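PDB 4F0C: glutathione transferase from Phanerochaete chrysosporium, which probably catalyses glutathione-dependent transfer reactions and binds oxidized glutathione disulfide in its pocket. Local coordinates for residues H64-N67 with D68-V71; T103-L106 with F107-A110; Q141-I144 with L145-F148; G190-F193 with E194-F197. All coordinates share one frame; numbering follows the deposited sequence.

Interaction 1. Residues H64-N67 with D68-V71; sequences HYYN and DFVV
His64 and Asp68 are joined by a histidine-carboxylate hydrogen bond, in which His64 ND1 donates to Asp68 OD1 over 2.7 Å with an N-H...O angle of 154°. The oxygen lies at the edge of the imidazole, close to the ring plane, whereas the nitrogen comes to OD1 from above the carboxylate plane, which stands nearly perpendicular to the ring. Asp68 can reach back because its CG stands beside its own backbone N (chi1 -70°), which returns the carboxylate over the start of the loop; OD1 also lies 3.2 Å from His64 CA. The second ring nitrogen, His64 NE2, is hydrogen-bonded to Thr8 OG1. With both nitrogens engaged, the rotation of the imidazole is fixed, and its charge is probably influenced by the neighbouring carboxylate.

The backbone bond runs from Phe69 N to Tyr66 O at 3.1 Å and closes a type I' beta turn, with Asn67 and Asp68 both at positive phi in its two central positions. Further out, the Tyr66 and Phe69 side chains run alongside each other. Tyr66 CD2 meets Phe69 CB at 3.6 Å, and the ring centroids are 5.5 Å apart with planes at 46°, an oblique pairing. Tyr66 OH goes on to Asp97 of the second subunit, and the Phe69 ring meets Tyr80 of helix 74-85. The turn ends the five-residue connection 64-68 between antiparallel strands 60-63 and 69-72, where Phe69 pairs with Asp63, at the edge of the thioredoxin-like sheet of the glutathione transferase N-terminal domain.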
loop_
_atom_site.group_PDB
_atom_site.type_symbol
_atom_site.label_atom_id
_atom_site.label_comp_id
_atom_site.label_asym_id
_atom_site.label_seq_id
_atom_site.Cartn_x
_atom_site.Cartn_y
_atom_site.Cartn_z
ATOM N N HIS A 64 -3.404 8.625 -23.413
ATOM C CA HIS A 64 -3.123 8.809 -24.825
ATOM C C HIS A 64 -2.836 10.271 -25.202
ATOM O O HIS A 64 -2.264 10.527 -26.255
ATOM C CB HIS A 64 -4.268 8.237 -25.679
ATOM C CG HIS A 64 -4.524 6.780 -25.438
ATOM N ND1 HIS A 64 -3.583 5.807 -25.709
ATOM C CD2 HIS A 64 -5.617 6.130 -24.971
ATOM C CE1 HIS A 64 -4.085 4.621 -25.407
ATOM N NE2 HIS A 64 -5.323 4.786 -24.972
ATOM N N TYR A 65 -3.261 11.221 -24.360
ATOM C CA TYR A 65 -3.090 12.644 -24.684
ATOM C C TYR A 65 -1.808 13.168 -24.025
ATOM O O TYR A 65 -1.507 14.356 -24.083
ATOM C CB TYR A 65 -4.283 13.491 -24.210
ATOM C CG TYR A 65 -5.637 13.154 -24.837
ATOM C CD1 TYR A 65 -5.769 12.164 -25.820
ATOM C CD2 TYR A 65 -6.791 13.878 -24.462
ATOM C CE1 TYR A 65 -7.054 11.876 -26.390
ATOM C CE2 TYR A 65 -8.034 13.603 -25.009
ATOM C CZ TYR A 65 -8.172 12.600 -25.954
ATOM O OH TYR A 65 -9.441 12.346 -26.468
ATOM N N TYR A 66 -1.064 12.267 -23.397
ATOM C CA TYR A 66 0.245 12.622 -22.839
ATOM C C TYR A 66 1.283 11.594 -23.303
ATOM O O TYR A 66 1.944 10.967 -22.485
ATOM C CB TYR A 66 0.144 12.669 -21.317
ATOM C CG TYR A 66 1.357 13.260 -20.602
ATOM C CD1 TYR A 66 1.877 14.501 -20.983
ATOM C CD2 TYR A 66 1.962 12.573 -19.552
ATOM C CE1 TYR A 66 2.982 15.056 -20.305
ATOM C CE2 TYR A 66 3.057 13.111 -18.871
ATOM C CZ TYR A 66 3.562 14.355 -19.256
ATOM O OH TYR A 66 4.650 14.903 -18.591
ATOM N N ASN A 67 1.380 11.413 -24.619
ATOM C CA ASN A 67 2.370 10.525 -25.230
ATOM C C ASN A 67 2.280 9.072 -24.747
ATOM O O ASN A 67 3.297 8.391 -24.662
ATOM C CB ASN A 67 3.797 11.059 -25.008
ATOM C CG ASN A 67 3.914 12.551 -25.296
ATOM O OD1 ASN A 67 3.892 12.967 -26.453
ATOM N ND2 ASN A 67 4.031 13.361 -24.241
ATOM N N ASP A 68 1.062 8.609 -24.461
ATOM C CA ASP A 68 0.814 7.234 -23.994
ATOM C C ASP A 68 1.538 6.907 -22.699
ATOM O O ASP A 68 1.989 5.776 -22.485
ATOM C CB ASP A 68 1.144 6.201 -25.091
ATOM C CG ASP A 68 0.140 6.238 -26.244
ATOM O OD1 ASP A 68 -1.006 6.700 -26.052
ATOM O OD2 ASP A 68 0.502 5.819 -27.343
ATOM N N PHE A 69 1.645 7.905 -21.831
ATOM C CA PHE A 69 2.241 7.705 -20.508
ATOM C C PHE A 69 1.448 6.637 -19.741
ATOM O O PHE A 69 0.213 6.636 -19.767
ATOM C CB PHE A 69 2.188 9.035 -19.740
ATOM C CG PHE A 69 3.089 9.085 -18.526
ATOM C CD1 PHE A 69 4.407 9.508 -18.654
ATOM C CD2 PHE A 69 2.601 8.758 -17.254
ATOM C CE1 PHE A 69 5.242 9.598 -17.547
ATOM C CE2 PHE A 69 3.446 8.849 -16.114
ATOM C CZ PHE A 69 4.753 9.269 -16.267
ATOM N N VAL A 70 2.151 5.723 -19.070
ATOM C CA VAL A 70 1.498 4.610 -18.357
ATOM C C VAL A 70 1.748 4.685 -16.860
ATOM O O VAL A 70 2.880 4.899 -16.429
ATOM C CB VAL A 70 2.067 3.237 -18.839
ATOM C CG1 VAL A 70 1.503 2.077 -17.982
ATOM C CG2 VAL A 70 1.808 3.024 -20.358
ATOM N N VAL A 71 0.698 4.472 -16.059
ATOM C CA VAL A 71 0.839 4.352 -14.615
ATOM C C VAL A 71 0.044 3.129 -14.130
ATOM O O VAL A 71 -1.058 2.846 -14.621
ATOM C CB VAL A 71 0.337 5.632 -13.885
ATOM C CG1 VAL A 71 0.514 5.495 -12.357
ATOM C CG2 VAL A 71 1.085 6.888 -14.398
#

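Interaction 2. Residues T103-L106 with F107-A110; sequences TQWL and FFQA. With SO4 (sulfate ion), chain C.
Phe107 follows Thr103 by one helical turn, its N donating to Thr103 O at 2.9 Å. The methyl Thr103 CG2 lies at the edge of the Phe107 ring, in its plane and 3.6 Å from CE2, as the two side chains run in the same direction. The ring also stacks on Phe107 of the second subunit.

Phe108 N bonds to Gln104 O, and the ring turns back toward Trp105, with Phe108 CG anti to its backbone N (chi1 175°). Phe108 CD2 reaches Trp105 CZ3 at 3.6 Å; the planes differ by 74°, but the approach is oblique. At the far edge of the indole, Trp105 NE1 donates in the ring plane to sulfate O3 over 2.8 Å, nearly straight at 168°. Gln104 NE2 donates to sulfate O1 at 2.9 Å, while Gln104 OE1 accepts from Trp72 N of the second subunit. Arg158 NH2 of the same chain and Trp72 NE1 of the second subunit add further bonds to the anion, which probably came from the crystallisation liquor.

Gln109 N continues the ladder to Trp105 O, and its amide is held by Gln113 and Lys20. Ala110 N completes it at Leu106 O, 2.8 Å away, and Ala110 CB packs on Phe107 of the second subunit. Four successive i to i+4 bonds establish a regular alpha helix, and the contacts with the second subunit identify helix 96-126 as part of the dimer interface, as in other glutathione transferases.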
loop_
_atom_site.group_PDB
_atom_site.type_symbol
_atom_site.label_atom_id
_atom_site.label_comp_id
_atom_site.label_asym_id
_atom_site.label_seq_id
_atom_site.Cartn_x
_atom_site.Cartn_y
_atom_site.Cartn_z
ATOM N N THR A 103 -1.941 11.704 0.959
ATOM C CA THR A 103 -1.084 10.577 0.573
ATOM C C THR A 103 -0.983 9.509 1.670
ATOM O O THR A 103 -1.018 8.305 1.394
ATOM C CB THR A 103 0.294 11.083 0.119
ATOM O OG1 THR A 103 0.105 11.814 -1.082
ATOM C CG2 THR A 103 1.271 9.941 -0.179
ATOM N N GLN A 104 -0.848 9.956 2.911
ATOM C CA GLN A 104 -0.857 9.039 4.050
ATOM C C GLN A 104 -2.124 8.162 4.054
ATOM O O GLN A 104 -2.043 6.956 4.198
ATOM C CB GLN A 104 -0.820 9.860 5.332
ATOM C CG GLN A 104 -1.016 9.064 6.649
ATOM C CD GLN A 104 -1.324 10.007 7.786
ATOM O OE1 GLN A 104 -0.415 10.476 8.479
ATOM N NE2 GLN A 104 -2.639 10.344 7.956
ATOM N N TRP A 105 -3.299 8.786 3.911
ATOM C CA TRP A 105 -4.540 8.026 3.884
ATOM C C TRP A 105 -4.602 7.083 2.681
ATOM O O TRP A 105 -5.129 5.981 2.801
ATOM C CB TRP A 105 -5.760 8.954 3.947
ATOM C CG TRP A 105 -5.964 9.430 5.383
ATOM C CD1 TRP A 105 -5.590 10.633 5.909
ATOM C CD2 TRP A 105 -6.526 8.668 6.452
ATOM N NE1 TRP A 105 -5.916 10.683 7.254
ATOM C CE2 TRP A 105 -6.487 9.480 7.608
ATOM C CE3 TRP A 105 -7.089 7.378 6.533
ATOM C CZ2 TRP A 105 -6.990 9.048 8.852
ATOM C CZ3 TRP A 105 -7.583 6.931 7.785
ATOM C CH2 TRP A 105 -7.504 7.765 8.923
ATOM N N LEU A 106 -4.080 7.511 1.533
ATOM C CA LEU A 106 -3.998 6.606 0.371
ATOM C C LEU A 106 -3.110 5.387 0.667
ATOM O O LEU A 106 -3.448 4.247 0.305
ATOM C CB LEU A 106 -3.496 7.332 -0.894
ATOM C CG LEU A 106 -4.503 8.339 -1.453
ATOM C CD1 LEU A 106 -3.822 9.315 -2.457
ATOM C CD2 LEU A 106 -5.628 7.562 -2.139
ATOM N N PHE A 107 -1.979 5.621 1.317
ATOM C CA PHE A 107 -1.116 4.501 1.700
ATOM C C PHE A 107 -1.812 3.588 2.685
ATOM O O PHE A 107 -1.627 2.360 2.635
ATOM C CB PHE A 107 0.253 4.957 2.235
ATOM C CG PHE A 107 1.277 5.149 1.121
ATOM C CD1 PHE A 107 1.949 4.040 0.570
ATOM C CD2 PHE A 107 1.512 6.407 0.581
ATOM C CE1 PHE A 107 2.866 4.210 -0.493
ATOM C CE2 PHE A 107 2.428 6.591 -0.468
ATOM C CZ PHE A 107 3.094 5.501 -1.018
ATOM N N PHE A 108 -2.610 4.169 3.574
ATOM C CA PHE A 108 -3.380 3.323 4.503
ATOM C C PHE A 108 -4.395 2.466 3.730
ATOM O O PHE A 108 -4.543 1.264 3.980
ATOM C CB PHE A 108 -4.055 4.147 5.617
ATOM C CG PHE A 108 -4.957 3.311 6.520
ATOM C CD1 PHE A 108 -4.492 2.144 7.088
ATOM C CD2 PHE A 108 -6.268 3.692 6.767
ATOM C CE1 PHE A 108 -5.328 1.337 7.934
ATOM C CE2 PHE A 108 -7.106 2.912 7.610
ATOM C CZ PHE A 108 -6.625 1.729 8.189
ATOM N N GLN A 109 -5.071 3.081 2.772
ATOM C CA GLN A 109 -5.997 2.310 1.935
ATOM C C GLN A 109 -5.215 1.184 1.226
ATOM O O GLN A 109 -5.635 0.015 1.211
ATOM C CB GLN A 109 -6.649 3.211 0.869
ATOM C CG GLN A 109 -7.798 2.506 0.117
ATOM C CD GLN A 109 -7.279 1.498 -0.927
ATOM O OE1 GLN A 109 -6.353 1.799 -1.689
ATOM N NE2 GLN A 109 -7.884 0.293 -0.964
ATOM N N ALA A 110 -4.107 1.545 0.583
ATOM C CA ALA A 110 -3.397 0.583 -0.277
ATOM C C ALA A 110 -2.752 -0.589 0.469
ATOM O O ALA A 110 -2.633 -1.702 -0.088
ATOM C CB ALA A 110 -2.334 1.307 -1.123
HETATM S S SO4 C . -4.738 12.386 10.474
HETATM O O1 SO4 C . -3.874 11.198 10.415
HETATM O O2 SO4 C . -3.940 13.591 10.543
HETATM O O3 SO4 C . -5.528 12.630 9.245
HETATM O O4 SO4 C . -5.615 12.202 11.596
#

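Interaction 3. Residues Q141-I144 with L145-F148; sequences QKEI and LRVF
Leu145 N to Gln141 O (3.1 Å), Arg146 N to Lys142 O, Val147 N to Glu143 O and Phe148 N to Ile144 O (2.9 Å) form four consecutive i to i+4 hydrogen bonds. Phi/psi is helical throughout, so residues 141-148 are unbroken alpha helix within 134-155.

On one flank Glu143 and Arg146 lie side by side and make a salt bridge. Arg146 approaches side-on with two nitrogens: NE donates to Glu143 OE1 at 3.2 Å and NH2 to Glu143 OE2 at 3.0 Å, each at 151°. A weaker bond from NE to OE2 shares the same carboxylate. The oxygens lie near the guanidinium plane, yet the two planar groups are turned 34° from each other, so the nitrogens meet the carboxylate from outside its plane. Glu143 bends at chi2 (65°) and Arg146 at chi3, which folds the two ends together over a spacing of three residues.

Another flank is apolar. Ile144 CG2 sits over one face of the Phe148 ring, offset toward the rim and 4.0 Å from its centroid, a CH-pi contact. Helix 174-184 touches both residues through Ala180.

Chemically, the carboxylate probably offsets the charge of Arg146 where Lys45 of the second subunit comes close to NH1. NH2 also donates to Asn55 of that subunit, so Glu143 probably helps to position a guanidinium that also bonds across the dimer.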
loop_
_atom_site.group_PDB
_atom_site.type_symbol
_atom_site.label_atom_id
_atom_site.label_comp_id
_atom_site.label_asym_id
_atom_site.label_seq_id
_atom_site.Cartn_x
_atom_site.Cartn_y
_atom_site.Cartn_z
ATOM N N GLN A 141 -11.585 -11.304 8.182
ATOM C CA GLN A 141 -12.844 -10.644 8.547
ATOM C C GLN A 141 -12.682 -9.790 9.819
ATOM O O GLN A 141 -13.200 -8.670 9.920
ATOM C CB GLN A 141 -13.938 -11.692 8.745
ATOM C CG GLN A 141 -14.329 -12.401 7.439
ATOM C CD GLN A 141 -15.268 -13.531 7.708
ATOM O OE1 GLN A 141 -14.905 -14.491 8.399
ATOM N NE2 GLN A 141 -16.511 -13.409 7.223
ATOM N N LYS A 142 -11.966 -10.320 10.800
ATOM C CA LYS A 142 -11.678 -9.528 12.000
ATOM C C LYS A 142 -10.865 -8.271 11.654
ATOM O O LYS A 142 -11.088 -7.199 12.234
ATOM C CB LYS A 142 -10.938 -10.381 13.037
ATOM C CG LYS A 142 -11.859 -11.326 13.806
ATOM C CD LYS A 142 -11.054 -12.360 14.612
ATOM C CE LYS A 142 -11.961 -13.128 15.575
ATOM N NZ LYS A 142 -11.263 -14.331 16.095
ATOM N N GLU A 143 -9.930 -8.395 10.715
ATOM C CA GLU A 143 -9.136 -7.233 10.272
ATOM C C GLU A 143 -10.009 -6.210 9.544
ATOM O O GLU A 143 -9.823 -5.003 9.680
ATOM C CB GLU A 143 -7.951 -7.655 9.365
ATOM C CG GLU A 143 -7.028 -6.483 8.957
ATOM C CD GLU A 143 -6.259 -5.837 10.154
ATOM O OE1 GLU A 143 -6.370 -6.341 11.287
ATOM O OE2 GLU A 143 -5.567 -4.826 9.943
ATOM N N ILE A 144 -10.969 -6.687 8.759
ATOM C CA ILE A 144 -11.945 -5.757 8.182
ATOM C C ILE A 144 -12.637 -4.924 9.269
ATOM O O ILE A 144 -12.737 -3.713 9.144
ATOM C CB ILE A 144 -13.016 -6.520 7.338
ATOM C CG1 ILE A 144 -12.342 -7.060 6.069
ATOM C CG2 ILE A 144 -14.203 -5.622 7.068
ATOM C CD1 ILE A 144 -13.216 -8.072 5.254
ATOM N N LEU A 145 -13.139 -5.585 10.311
ATOM C CA LEU A 145 -13.821 -4.868 11.407
ATOM C C LEU A 145 -12.859 -3.914 12.104
ATOM O O LEU A 145 -13.268 -2.830 12.568
ATOM C CB LEU A 145 -14.418 -5.846 12.423
ATOM C CG LEU A 145 -15.424 -6.870 11.885
ATOM C CD1 LEU A 145 -16.043 -7.675 13.035
ATOM C CD2 LEU A 145 -16.501 -6.115 11.100
ATOM N N ARG A 146 -11.589 -4.318 12.205
ATOM C CA ARG A 146 -10.602 -3.455 12.860
ATOM C C ARG A 146 -10.424 -2.169 12.044
ATOM O O ARG A 146 -10.394 -1.045 12.598
ATOM C CB ARG A 146 -9.245 -4.144 13.059
ATOM C CG ARG A 146 -8.314 -3.371 14.039
ATOM C CD ARG A 146 -6.823 -3.802 13.912
ATOM N NE ARG A 146 -6.283 -3.466 12.598
ATOM C CZ ARG A 146 -5.805 -2.267 12.263
ATOM N NH1 ARG A 146 -5.797 -1.254 13.148
ATOM N NH2 ARG A 146 -5.344 -2.082 11.036
ATOM N N VAL A 147 -10.298 -2.323 10.728
ATOM C CA VAL A 147 -10.150 -1.177 9.843
ATOM C C VAL A 147 -11.403 -0.293 9.904
ATOM O O VAL A 147 -11.285 0.930 9.948
ATOM C CB VAL A 147 -9.836 -1.612 8.396
ATOM C CG1 VAL A 147 -10.001 -0.438 7.362
ATOM C CG2 VAL A 147 -8.398 -2.256 8.347
ATOM N N PHE A 148 -12.580 -0.915 9.896
ATOM C CA PHE A 148 -13.826 -0.166 10.116
ATOM C C PHE A 148 -13.768 0.640 11.428
ATOM O O PHE A 148 -14.188 1.798 11.466
ATOM C CB PHE A 148 -15.031 -1.106 10.189
ATOM C CG PHE A 148 -15.517 -1.600 8.847
ATOM C CD1 PHE A 148 -15.013 -1.082 7.658
ATOM C CD2 PHE A 148 -16.495 -2.600 8.783
ATOM C CE1 PHE A 148 -15.475 -1.561 6.433
ATOM C CE2 PHE A 148 -16.955 -3.077 7.560
ATOM C CZ PHE A 148 -16.453 -2.557 6.390
#

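Interaction 4. Residues G190-F193 with E194-F197; sequences GFDF and EKDF
The Asp192 side chain lies obliquely across that of Lys195 and meets it from CB to the carboxylate. Asp192 CB lies 4.0 Å from Lys195 CB, and Asp192 CG is 3.8 Å from that same Lys195 CB. At the tip the carboxylate divides its work. Asp192 OD1 accepts from Lys195 N over 3.2 Å at an almost straight 170°, met from above the carboxylate plane; a water bridges this oxygen to Glu194 N. Asp192 OD2 rests on the lysine chain, 3.6 Å from Lys195 CD, and the ammonium NZ stays 4.4 Å away, beyond a salt bridge. With CG anti to the backbone N (chi1 -177°), the carboxylate faces the first turn of the helix as its N-cap, where it would probably be favoured by the amide dipoles.

The backbone of Asp192 is gripped as well. Its N donates to Asp196 OD2 at 2.9 Å, and Asp196 N returns a bond to Asp192 O at 2.8 Å, so the two residues are tied reciprocally. Phe193 O receives Phe197 N, while the Phe191 and Phe197 side chains cross at about a right angle, touching through CE1 and CE2.

Helix 193-196 is thus a single capped turn leading directly into helix 198-209. Phe191 and Phe197 both rest on Leu145 of helix 134-155, Phe191 and Phe193 reach Val181 of helix 174-184, and the Phe193 ring meets His201 of the helix that follows.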
loop_
_atom_site.group_PDB
_atom_site.type_symbol
_atom_site.label_atom_id
_atom_site.label_comp_id
_atom_site.label_asym_id
_atom_site.label_seq_id
_atom_site.Cartn_x
_atom_site.Cartn_y
_atom_site.Cartn_z
ATOM N N GLY A 190 -23.212 -11.194 13.335
ATOM C CA GLY A 190 -24.279 -10.221 13.489
ATOM C C GLY A 190 -23.980 -8.855 12.905
ATOM O O GLY A 190 -24.651 -7.871 13.239
ATOM N N PHE A 191 -22.976 -8.789 12.040
ATOM C CA PHE A 191 -22.554 -7.513 11.452
ATOM C C PHE A 191 -23.735 -6.700 10.941
ATOM O O PHE A 191 -24.564 -7.207 10.198
ATOM C CB PHE A 191 -21.597 -7.752 10.279
ATOM C CG PHE A 191 -21.226 -6.487 9.530
ATOM C CD1 PHE A 191 -20.300 -5.595 10.070
ATOM C CD2 PHE A 191 -21.803 -6.187 8.294
ATOM C CE1 PHE A 191 -19.934 -4.422 9.381
ATOM C CE2 PHE A 191 -21.462 -5.006 7.614
ATOM C CZ PHE A 191 -20.524 -4.134 8.146
ATOM N N ASP A 192 -23.797 -5.436 11.346
ATOM C CA ASP A 192 -24.823 -4.508 10.881
ATOM C C ASP A 192 -24.056 -3.199 10.671
ATOM O O ASP A 192 -23.591 -2.609 11.635
ATOM C CB ASP A 192 -25.933 -4.356 11.942
ATOM C CG ASP A 192 -27.085 -3.447 11.480
ATOM O OD1 ASP A 192 -26.832 -2.320 11.001
ATOM O OD2 ASP A 192 -28.257 -3.848 11.612
ATOM N N PHE A 193 -23.862 -2.794 9.417
ATOM C CA PHE A 193 -22.957 -1.686 9.086
ATOM C C PHE A 193 -23.353 -0.411 9.846
ATOM O O PHE A 193 -22.529 0.179 10.555
ATOM C CB PHE A 193 -23.007 -1.431 7.568
ATOM C CG PHE A 193 -21.938 -0.500 7.035
ATOM C CD1 PHE A 193 -20.732 -0.303 7.690
ATOM C CD2 PHE A 193 -22.159 0.168 5.830
ATOM C CE1 PHE A 193 -19.766 0.555 7.150
ATOM C CE2 PHE A 193 -21.215 1.011 5.287
ATOM C CZ PHE A 193 -20.008 1.203 5.932
ATOM N N GLU A 194 -24.599 0.024 9.676
ATOM C CA GLU A 194 -25.047 1.256 10.334
ATOM C C GLU A 194 -24.999 1.207 11.867
ATOM O O GLU A 194 -24.564 2.170 12.504
ATOM C CB GLU A 194 -26.437 1.689 9.872
ATOM C CG GLU A 194 -26.847 3.045 10.516
ATOM C CD GLU A 194 -28.158 3.569 9.982
ATOM O OE1 GLU A 194 -28.749 2.897 9.103
ATOM O OE2 GLU A 194 -28.588 4.653 10.441
ATOM N N LYS A 195 -25.429 0.098 12.467
ATOM C CA LYS A 195 -25.380 -0.009 13.928
ATOM C C LYS A 195 -23.958 -0.070 14.465
ATOM O O LYS A 195 -23.630 0.556 15.488
ATOM C CB LYS A 195 -26.174 -1.239 14.431
ATOM C CG LYS A 195 -27.657 -1.048 14.405
ATOM C CD LYS A 195 -28.390 -2.297 14.875
ATOM C CE LYS A 195 -29.895 -2.057 14.807
ATOM N NZ LYS A 195 -30.664 -3.252 15.198
ATOM N N ASP A 196 -23.112 -0.839 13.782
ATOM C CA ASP A 196 -21.800 -1.154 14.297
ATOM C C ASP A 196 -20.780 -0.059 14.002
ATOM O O ASP A 196 -19.835 0.134 14.777
ATOM C CB ASP A 196 -21.292 -2.496 13.738
ATOM C CG ASP A 196 -22.152 -3.690 14.161
ATOM O OD1 ASP A 196 -22.961 -3.565 15.106
ATOM O OD2 ASP A 196 -22.011 -4.769 13.544
ATOM N N PHE A 197 -20.934 0.620 12.857
ATOM C CA PHE A 197 -20.003 1.668 12.454
ATOM C C PHE A 197 -20.754 2.838 11.837
ATOM O O PHE A 197 -20.666 3.047 10.622
ATOM C CB PHE A 197 -18.982 1.088 11.461
ATOM C CG PHE A 197 -18.235 -0.104 12.027
ATOM C CD1 PHE A 197 -17.182 0.088 12.902
ATOM C CD2 PHE A 197 -18.612 -1.403 11.713
ATOM C CE1 PHE A 197 -16.494 -1.012 13.457
ATOM C CE2 PHE A 197 -17.934 -2.508 12.264
ATOM C CZ PHE A 197 -16.880 -2.303 13.133
HETATM O O HOH W 1 -25.053 -5.418 15.366
HETATM O O HOH W 2 -26.756 -1.213 8.004
#

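Interactions 2, 3 and 4 form a chain of contacts through the helical part of the fold. Interactions 2 and 3 have centres about 16 Å apart and meet where Phe108 CZ touches Val147 CG1 at 4.1 Å; interactions 3 and 4, with centres about 12 Å apart, interlock more extensively, with Phe148 CB 3.6 Å from Phe197 CE1 and Phe148 CE2 3.7 Å from Phe191 CE1. The bound glutathione disulfide has its nearest atoms about 6 Å from the Ala110 side chain and about 5 Å from that of Glu143. Interaction 1 stands apart, its centre about 24 Å from that of interaction 2 and 43 Å from that of interaction 4, yet interactions 1, 2 and 3 all reach the second subunit.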